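Local structure of DNA endonuclease I-CeuI (Chlamydomonas eugametos, 2EX5) at residues I109-K112 with S113-A117; F144-P147 with E148-K151; L8-D11 with K12-L16. The protein is an intron-homing endonuclease of the LAGLIDADG family that recognizes a degenerate DNA site of 17-19 base pairs and makes a staggered cut in both strands. The protein carries 1 engineered substitution. One frame throughout, in Å; residues are numbered along the deposited sequence.

Contact 1. Residues I109-K112 with S113-A117. With nucleotides of chain A; nucleotides of chain B.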
loop_
_atom_site.group_PDB
_atom_site.type_symbol
_atom_site.label_atom_id
_atom_site.label_comp_id
_atom_site.label_asym_id
_atom_site.label_seq_id
_atom_site.Cartn_x
_atom_site.Cartn_y
_atom_site.Cartn_z
ATOM N N ILE C 109 -8.387 12.991 10.087
ATOM C CA ILE C 109 -6.964 12.840 9.914
ATOM C C ILE C 109 -6.164 13.311 11.130
ATOM O O ILE C 109 -6.291 14.457 11.623
ATOM C CB ILE C 109 -6.474 13.557 8.659
ATOM C CG1 ILE C 109 -7.105 12.886 7.409
ATOM C CG2 ILE C 109 -4.976 13.576 8.609
ATOM C CD1 ILE C 109 -6.781 13.517 6.112
ATOM N N ARG C 110 -5.315 12.417 11.646
ATOM C CA ARG C 110 -4.570 12.761 12.813
ATOM C C ARG C 110 -3.151 12.248 12.616
ATOM O O ARG C 110 -2.937 11.385 11.777
ATOM C CB ARG C 110 -5.247 12.195 14.056
ATOM C CG ARG C 110 -6.752 12.460 14.165
ATOM C CD ARG C 110 -7.274 12.314 15.706
ATOM N NE ARG C 110 -8.738 12.228 15.937
ATOM C CZ ARG C 110 -9.536 11.217 15.532
ATOM N NH1 ARG C 110 -10.859 11.194 15.799
ATOM N NH2 ARG C 110 -9.023 10.215 14.835
ATOM N N HIS C 111 -2.180 12.787 13.357
ATOM C CA HIS C 111 -0.836 12.291 13.375
ATOM C C HIS C 111 -0.798 10.917 14.080
ATOM O O HIS C 111 -1.376 10.725 15.165
ATOM C CB HIS C 111 0.092 13.304 14.078
ATOM C CG HIS C 111 1.497 12.820 14.280
ATOM N ND1 HIS C 111 2.019 12.558 15.533
ATOM C CD2 HIS C 111 2.473 12.491 13.394
ATOM C CE1 HIS C 111 3.270 12.141 15.410
ATOM N NE2 HIS C 111 3.572 12.104 14.117
ATOM N N LYS C 112 -0.160 9.947 13.444
ATOM C CA LYS C 112 0.145 8.692 14.142
ATOM C C LYS C 112 1.173 8.872 15.234
ATOM O O LYS C 112 2.395 9.087 14.980
ATOM C CB LYS C 112 0.638 7.621 13.185
ATOM C CG LYS C 112 1.052 6.376 13.901
ATOM C CD LYS C 112 1.535 5.366 12.815
ATOM C CE LYS C 112 1.128 4.046 13.158
ATOM N NZ LYS C 112 -0.347 3.791 12.791
ATOM N N SER C 113 0.677 8.754 16.454
ATOM C CA SER C 113 1.499 8.816 17.617
ATOM C C SER C 113 2.762 7.983 17.438
ATOM O O SER C 113 2.699 6.828 17.003
ATOM C CB SER C 113 0.659 8.322 18.780
ATOM O OG SER C 113 1.497 7.921 19.836
ATOM N N GLY C 114 3.895 8.587 17.771
ATOM C CA GLY C 114 5.220 7.973 17.743
ATOM C C GLY C 114 5.790 7.723 16.363
ATOM O O GLY C 114 6.555 6.764 16.135
ATOM N N SER C 115 5.424 8.554 15.390
ATOM C CA SER C 115 5.996 8.326 14.070
ATOM C C SER C 115 6.647 9.638 13.724
ATOM O O SER C 115 6.217 10.630 14.249
ATOM C CB SER C 115 4.915 7.929 13.034
ATOM O OG SER C 115 4.081 9.026 12.788
ATOM N N ASN C 116 7.650 9.606 12.852
ATOM C CA ASN C 116 8.251 10.805 12.239
ATOM C C ASN C 116 7.191 11.725 11.716
ATOM O O ASN C 116 7.076 12.824 12.194
ATOM C CB ASN C 116 9.356 10.471 11.224
ATOM C CG ASN C 116 10.568 9.820 11.919
ATOM O OD1 ASN C 116 10.635 9.801 13.151
ATOM N ND2 ASN C 116 11.491 9.268 11.153
ATOM N N ALA C 117 6.337 11.224 10.817
ATOM C CA ALA C 117 5.542 12.124 9.937
ATOM C C ALA C 117 4.361 11.384 9.264
ATOM O O ALA C 117 3.714 11.872 8.256
ATOM C CB ALA C 117 6.466 12.874 8.952
ATOM P P DC A 7 -12.072 13.534 18.566
ATOM O OP1 DC A 7 -11.510 14.803 19.087
ATOM O OP2 DC A 7 -12.597 13.446 17.150
ATOM O "O5'" DC A 7 -10.809 12.594 19.003
ATOM C "C5'" DC A 7 -10.280 12.796 20.385
ATOM C "C4'" DC A 7 -9.083 11.917 20.682
ATOM O "O4'" DC A 7 -9.618 10.605 21.016
ATOM C "C3'" DC A 7 -8.117 11.709 19.517
ATOM O "O3'" DC A 7 -6.834 11.536 19.964
ATOM C "C2'" DC A 7 -8.478 10.336 18.958
ATOM C "C1'" DC A 7 -8.857 9.663 20.294
ATOM N N1 DC A 7 -9.411 8.327 20.032
ATOM C C2 DC A 7 -9.200 7.258 20.927
ATOM O O2 DC A 7 -8.652 7.493 21.995
ATOM N N3 DC A 7 -9.649 6.023 20.611
ATOM C C4 DC A 7 -10.263 5.846 19.479
ATOM N N4 DC A 7 -10.776 4.665 19.192
ATOM C C5 DC A 7 -10.494 6.916 18.598
ATOM C C6 DC A 7 -10.077 8.132 18.896
ATOM P P DG B 16 0.555 -1.452 4.608
ATOM O OP1 DG B 16 1.034 -2.417 5.595
ATOM O OP2 DG B 16 0.655 -1.856 3.183
ATOM O "O5'" DG B 16 -0.910 -0.867 4.988
ATOM C "C5'" DG B 16 -2.083 -1.492 5.437
ATOM C "C4'" DG B 16 -1.802 -2.401 6.685
ATOM O "O4'" DG B 16 -0.954 -1.941 7.791
ATOM C "C3'" DG B 16 -3.023 -2.805 7.390
ATOM O "O3'" DG B 16 -2.865 -4.320 7.350
ATOM C "C2'" DG B 16 -2.947 -2.048 8.726
ATOM C "C1'" DG B 16 -1.475 -2.132 9.076
ATOM N N9 DG B 16 -0.998 -1.036 10.010
ATOM C C8 DG B 16 -1.198 0.332 9.872
ATOM N N7 DG B 16 -0.767 1.052 10.851
ATOM C C5 DG B 16 -0.188 0.115 11.708
ATOM C C6 DG B 16 0.517 0.290 12.919
ATOM O O6 DG B 16 0.691 1.410 13.461
ATOM N N1 DG B 16 0.942 -0.924 13.548
ATOM C C2 DG B 16 0.672 -2.165 12.957
ATOM N N2 DG B 16 1.088 -3.343 13.463
ATOM N N3 DG B 16 0.110 -2.271 11.793
ATOM C C4 DG B 16 -0.320 -1.132 11.223
ATOM P P DG A 9 -0.249 9.842 22.791
ATOM O OP1 DG A 9 0.162 10.406 24.121
ATOM O OP2 DG A 9 0.489 10.276 21.564
ATOM O "O5'" DG A 9 -0.312 8.227 22.972
ATOM C "C5'" DG A 9 -0.737 7.732 24.270
ATOM C "C4'" DG A 9 -0.708 6.234 24.329
ATOM O "O4'" DG A 9 -1.758 5.580 23.526
ATOM C "C3'" DG A 9 0.628 5.734 23.810
ATOM O "O3'" DG A 9 1.004 4.730 24.766
ATOM C "C2'" DG A 9 0.306 5.141 22.428
ATOM C "C1'" DG A 9 -1.185 4.734 22.521
ATOM N N9 DG A 9 -1.881 4.821 21.206
ATOM C C8 DG A 9 -2.057 5.973 20.430
ATOM N N7 DG A 9 -2.655 5.774 19.302
ATOM C C5 DG A 9 -2.914 4.374 19.304
ATOM C C6 DG A 9 -3.577 3.469 18.400
ATOM O O6 DG A 9 -4.104 3.688 17.279
ATOM N N1 DG A 9 -3.560 2.074 18.801
ATOM C C2 DG A 9 -3.036 1.615 19.953
ATOM N N2 DG A 9 -3.111 0.225 20.135
ATOM N N3 DG A 9 -2.490 2.485 20.855
ATOM C C4 DG A 9 -2.426 3.790 20.479
#

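Contact 2. Residues F144-P147 with E148-K151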
loop_
_atom_site.group_PDB
_atom_site.type_symbol
_atom_site.label_atom_id
_atom_site.label_comp_id
_atom_site.label_asym_id
_atom_site.label_seq_id
_atom_site.Cartn_x
_atom_site.Cartn_y
_atom_site.Cartn_z
ATOM N N PHE C 144 -12.061 -5.970 -7.770
ATOM C CA PHE C 144 -10.637 -6.151 -8.050
ATOM C C PHE C 144 -9.871 -6.660 -6.833
ATOM O O PHE C 144 -8.659 -6.793 -6.857
ATOM C CB PHE C 144 -10.051 -4.812 -8.544
ATOM C CG PHE C 144 -10.985 -4.005 -9.432
ATOM C CD1 PHE C 144 -11.083 -4.254 -10.808
ATOM C CD2 PHE C 144 -11.779 -3.015 -8.905
ATOM C CE1 PHE C 144 -11.916 -3.468 -11.660
ATOM C CE2 PHE C 144 -12.636 -2.238 -9.747
ATOM C CZ PHE C 144 -12.656 -2.462 -11.119
ATOM N N SER C 145 -10.551 -6.942 -5.748
ATOM C CA SER C 145 -9.888 -7.285 -4.544
ATOM C C SER C 145 -9.496 -8.775 -4.446
ATOM O O SER C 145 -10.048 -9.635 -5.128
ATOM C CB SER C 145 -10.810 -6.900 -3.373
ATOM O OG SER C 145 -10.075 -6.712 -2.196
ATOM N N SER C 146 -8.523 -9.056 -3.585
ATOM C CA SER C 146 -8.072 -10.450 -3.292
ATOM C C SER C 146 -9.150 -11.170 -2.532
ATOM O O SER C 146 -9.944 -10.541 -1.847
ATOM C CB SER C 146 -6.737 -10.475 -2.477
ATOM O OG SER C 146 -7.004 -10.097 -1.123
ATOM N N PRO C 147 -9.247 -12.506 -2.700
ATOM C CA PRO C 147 -10.153 -13.246 -1.851
ATOM C C PRO C 147 -10.175 -12.923 -0.363
ATOM O O PRO C 147 -11.252 -12.825 0.194
ATOM C CB PRO C 147 -9.750 -14.731 -2.129
ATOM C CG PRO C 147 -9.457 -14.689 -3.672
ATOM C CD PRO C 147 -8.665 -13.359 -3.766
ATOM N N GLU C 148 -9.025 -12.878 0.317
ATOM C CA GLU C 148 -8.991 -12.500 1.732
ATOM C C GLU C 148 -9.679 -11.184 2.016
ATOM O O GLU C 148 -10.336 -11.069 2.999
ATOM C CB GLU C 148 -7.550 -12.365 2.213
ATOM C CG GLU C 148 -7.535 -12.406 3.705
ATOM C CD GLU C 148 -6.265 -11.972 4.301
ATOM O OE1 GLU C 148 -5.281 -11.781 3.517
ATOM O OE2 GLU C 148 -6.239 -11.832 5.562
ATOM N N LYS C 149 -9.468 -10.179 1.182
ATOM C CA LYS C 149 -9.878 -8.806 1.586
ATOM C C LYS C 149 -11.376 -8.741 1.402
ATOM O O LYS C 149 -12.027 -8.195 2.232
ATOM C CB LYS C 149 -9.144 -7.668 0.781
ATOM C CG LYS C 149 -8.000 -6.860 1.455
ATOM C CD LYS C 149 -6.977 -7.654 2.149
ATOM C CE LYS C 149 -6.348 -6.873 3.324
ATOM N NZ LYS C 149 -5.343 -5.883 2.896
ATOM N N VAL C 150 -11.895 -9.355 0.325
ATOM C CA VAL C 150 -13.344 -9.537 0.044
ATOM C C VAL C 150 -14.026 -10.193 1.200
ATOM O O VAL C 150 -15.061 -9.729 1.665
ATOM C CB VAL C 150 -13.631 -10.386 -1.299
ATOM C CG1 VAL C 150 -15.119 -10.674 -1.550
ATOM C CG2 VAL C 150 -13.012 -9.749 -2.447
ATOM N N LYS C 151 -13.458 -11.265 1.700
ATOM C CA LYS C 151 -14.062 -11.914 2.884
ATOM C C LYS C 151 -14.007 -11.011 4.145
ATOM O O LYS C 151 -14.900 -11.065 4.967
ATOM C CB LYS C 151 -13.340 -13.268 3.126
ATOM C CG LYS C 151 -13.486 -13.841 4.491
ATOM C CD LYS C 151 -12.405 -14.986 4.657
ATOM C CE LYS C 151 -10.900 -14.435 4.986
ATOM N NZ LYS C 151 -9.940 -15.599 5.423
HETATM O O HOH W 1 -5.114 -9.891 0.717
#

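Contact 3. Residues L8-D11 with K12-L16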
loop_
_atom_site.group_PDB
_atom_site.type_symbol
_atom_site.label_atom_id
_atom_site.label_comp_id
_atom_site.label_asym_id
_atom_site.label_seq_id
_atom_site.Cartn_x
_atom_site.Cartn_y
_atom_site.Cartn_z
ATOM N N LEU C 8 7.536 15.573 11.031
ATOM C CA LEU C 8 6.589 16.618 10.662
ATOM C C LEU C 8 6.725 17.763 11.702
ATOM O O LEU C 8 6.715 17.524 12.896
ATOM C CB LEU C 8 5.176 16.005 10.714
ATOM C CG LEU C 8 3.850 16.550 10.203
ATOM C CD1 LEU C 8 3.255 17.242 11.300
ATOM C CD2 LEU C 8 3.943 17.460 8.995
ATOM N N PRO C 9 6.887 19.008 11.253
ATOM C CA PRO C 9 7.310 19.986 12.288
ATOM C C PRO C 9 6.178 20.325 13.262
ATOM O O PRO C 9 5.004 20.167 12.931
ATOM C CB PRO C 9 7.750 21.182 11.473
ATOM C CG PRO C 9 6.827 21.095 10.244
ATOM C CD PRO C 9 6.708 19.633 9.937
ATOM N N GLN C 10 6.553 20.772 14.447
ATOM C CA GLN C 10 5.632 20.849 15.577
ATOM C C GLN C 10 4.585 21.909 15.410
ATOM O O GLN C 10 3.519 21.827 16.012
ATOM C CB GLN C 10 6.416 20.994 16.893
ATOM C CG GLN C 10 6.254 19.782 17.890
ATOM C CD GLN C 10 5.120 20.026 18.937
ATOM O OE1 GLN C 10 4.961 21.154 19.437
ATOM N NE2 GLN C 10 4.328 18.992 19.240
ATOM N N ASP C 11 4.857 22.870 14.536
ATOM C CA ASP C 11 3.866 23.900 14.211
ATOM C C ASP C 11 2.676 23.311 13.450
ATOM O O ASP C 11 1.517 23.743 13.629
ATOM C CB ASP C 11 4.498 25.067 13.411
ATOM C CG ASP C 11 4.382 24.892 11.885
ATOM O OD1 ASP C 11 5.227 24.185 11.296
ATOM O OD2 ASP C 11 3.461 25.472 11.257
ATOM N N LYS C 12 2.995 22.337 12.569
ATOM C CA LYS C 12 1.981 21.589 11.796
ATOM C C LYS C 12 1.202 20.648 12.695
ATOM O O LYS C 12 -0.008 20.622 12.627
ATOM C CB LYS C 12 2.632 20.828 10.634
ATOM C CG LYS C 12 3.282 21.695 9.632
ATOM C CD LYS C 12 2.498 21.831 8.373
ATOM C CE LYS C 12 3.114 22.884 7.465
ATOM N NZ LYS C 12 4.404 22.439 6.934
ATOM N N LEU C 13 1.898 19.906 13.558
ATOM C CA LEU C 13 1.219 19.062 14.532
ATOM C C LEU C 13 0.186 19.825 15.344
ATOM O O LEU C 13 -0.938 19.366 15.503
ATOM C CB LEU C 13 2.227 18.397 15.466
ATOM C CG LEU C 13 2.998 17.169 14.982
ATOM C CD1 LEU C 13 3.595 16.509 16.175
ATOM C CD2 LEU C 13 2.000 16.225 14.322
ATOM N N GLU C 14 0.579 21.008 15.848
ATOM C CA GLU C 14 -0.298 21.843 16.694
ATOM C C GLU C 14 -1.459 22.395 15.966
ATOM O O GLU C 14 -2.602 22.355 16.436
ATOM C CB GLU C 14 0.495 23.013 17.309
ATOM C CG GLU C 14 0.290 22.984 18.868
ATOM C CD GLU C 14 0.913 21.751 19.437
ATOM O OE1 GLU C 14 2.043 21.425 18.962
ATOM O OE2 GLU C 14 0.269 21.105 20.286
ATOM N N GLU C 15 -1.164 22.837 14.748
ATOM C CA GLU C 15 -2.184 23.294 13.815
ATOM C C GLU C 15 -3.205 22.216 13.413
ATOM O O GLU C 15 -4.374 22.484 13.397
ATOM C CB GLU C 15 -1.486 23.913 12.643
ATOM C CG GLU C 15 -2.399 24.777 11.786
ATOM C CD GLU C 15 -2.925 25.983 12.526
ATOM O OE1 GLU C 15 -4.178 26.243 12.483
ATOM O OE2 GLU C 15 -2.062 26.615 13.172
ATOM N N LEU C 16 -2.765 20.994 13.125
ATOM C CA LEU C 16 -3.670 19.801 13.003
ATOM C C LEU C 16 -4.537 19.545 14.242
ATOM O O LEU C 16 -5.761 19.233 14.132
ATOM C CB LEU C 16 -2.836 18.521 12.665
ATOM C CG LEU C 16 -3.503 17.222 12.146
ATOM C CD1 LEU C 16 -4.540 17.578 11.054
ATOM C CD2 LEU C 16 -2.485 16.234 11.587
#

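Contact 1. Residues I109-K112 with S113-A117
Lys112 to Ser115 form a type II beta turn in which the carbonyl of Lys112 faces the amide of Ser115, O to N 3.1 Å, a bond weakened by its bend, while Gly114 takes the positive phi (72°) that such a turn readily gives to glycine. The Ser115 hydroxyl adds a second bond to the same carbonyl. It stands between its own backbone N and carbonyl carbon (chi1 68°), folded back over the turn, and its OG donates to Lys112 O at 2.8 Å, in the carbonyl plane and on a lone pair. Another clasp comes from the strand end: the imidazole of His111 swings across, and its NE2 donates in the plane of its ring to Ser115 O at 3.0 Å, reaching that oxygen from above the carbonyl plane. These two side-chain bonds, from Ser115 OG and from His111 NE2, tie the last residue of the turn to the strand end.

Arg110, Ser113 and Lys112 reach the DNA, in keeping with residues 110-112 being a known DNA-interaction region. Arg110, extended from CG to NE, sends NH1 almost straight to OP2 of DC7 of chain A (3.1 Å, 166°), with C2' of that sugar over one guanidinium face. Replacing Arg110 by an alanine would probably cost the phosphate this charged donor and take away the flat group against which C2' of the sugar packs. Ser113 OG donates to OP2 of DG9 of chain A at 3.1 Å, and Lys112 NZ gives a weak bond, 3.4 Å, to N7 of DG16 of chain B, although the exact placement of the lysine end is uncertain. The turn joins strands 108-111 and 118-123; Thr118 N donates to Ser115 OG, Arg110 pairs through its backbone with Val120, and His111 packs on Leu13 of helix 10-26.

Contact 2. Residues F144-P147 with E148-K151
Ser146 and Lys149 meet at the start of helix 147-164, where the serine is the N-cap. The side chain of Ser146 turns between its backbone N and carbonyl carbon (chi1 74°), which lays OG in front of the first turn; there it accepts from Lys149 N at 3.4 Å, a weak capping bond. The same amide also bonds weakly to Ser146 O, while that oxygen takes its straighter donor from Val150 N at 3.2 Å. Lys151 N repeats the helical pattern one residue on, donating to Pro147 O at 3.1 Å. Proline suits the first helical position, since its missing N-H would have no partner there.

Around this core, a water lies 2.6 Å from Ser146 OG and gives a weak bond to Glu148 OE1. Ser145 packs its CB 3.7 Å from Val150 CG2, and its OG passes 3.3 Å from Lys149 CB; that hydroxyl is bonded to the carboxylate of Glu60, which also accepts from Ser146 N and so positions the residues leading into the cap.

The second subunit closes over this end, its Asn92 bonding Glu148 OE1, its Lys95 bonding Ser145 O and its Phe54 meeting the ring of Phe144. The cap therefore joins the loop after helix 126-141, helix 49-62 through Glu60, and helix 147-164 at the dimer interface.

Contact 3. Residues L8-D11 with K12-L16
Leu8 and Leu13 are brought together by complementary torsions: CG of Leu8 lies anti to its backbone N (chi1 -168°), reaching forward along the coming helix, whereas CG of Leu13 sits beside its own N and anti to the carbonyl carbon (chi1 -79°), leaning back. The pair spans the start of helix 10-26 as a hydrophobic staple, with Pro9 at the N-cap, Leu8 just before it and Leu13 four residues into the helix. Their branches cross obliquely, and Leu8 CD1 presses on Leu13 CD2 at 3.4 Å, closer than carbons usually pack. Lys12 extends the apolar patch: its CB lies 3.7 Å from Leu8 CD1, and its CG stands 3.6 Å from Pro9 CG.

Proline offers no side-chain acceptor for the first amides; Pro9 O takes Leu13 N at 3.2 Å, and weakly Lys12 N, as the helix begins. Glu14 N then reaches Gln10 O at 3.1 Å, so the helical bonding is established from the first turn onward.

Asp11 runs alongside Lys12, both pointing the same way, but its OD1 remains 4.8 Å from Lys12 NZ and the two charges do not touch. A carboxylate this near the helix start would probably be favoured by the positive end of the helix dipole. Helix 29-40 backs the helix at Leu39, which meets Lys12, Glu15 and Leu16, and Leu8 in turn packs on Val91 and Ala117. One residue beyond the Glu14 bond, Asp11 O takes Glu15 N at 3.0 Å, and CB of Glu15 comes to rest 3.2 Å from that same Asp11 O.

Contact 3 comes first along the chain, contact 1 next and contact 2 last. Contacts 1 and 3 are neighbours, their centres about 10 Å apart: Leu8 N probably bonds to Asn116 O, so the start of helix 10-26 lies against the DNA-contacting hairpin at an edge of the antiparallel sheet. Contact 2 stands apart, its centre about 28 Å from that of contact 1 and 37 Å from that of contact 3, beyond the chain's centre from the latter. Contact 1 thus touches the DNA directly, contact 3 lies behind it, and contact 2, at the capped start of helix 147-164, lies at the dimer interface.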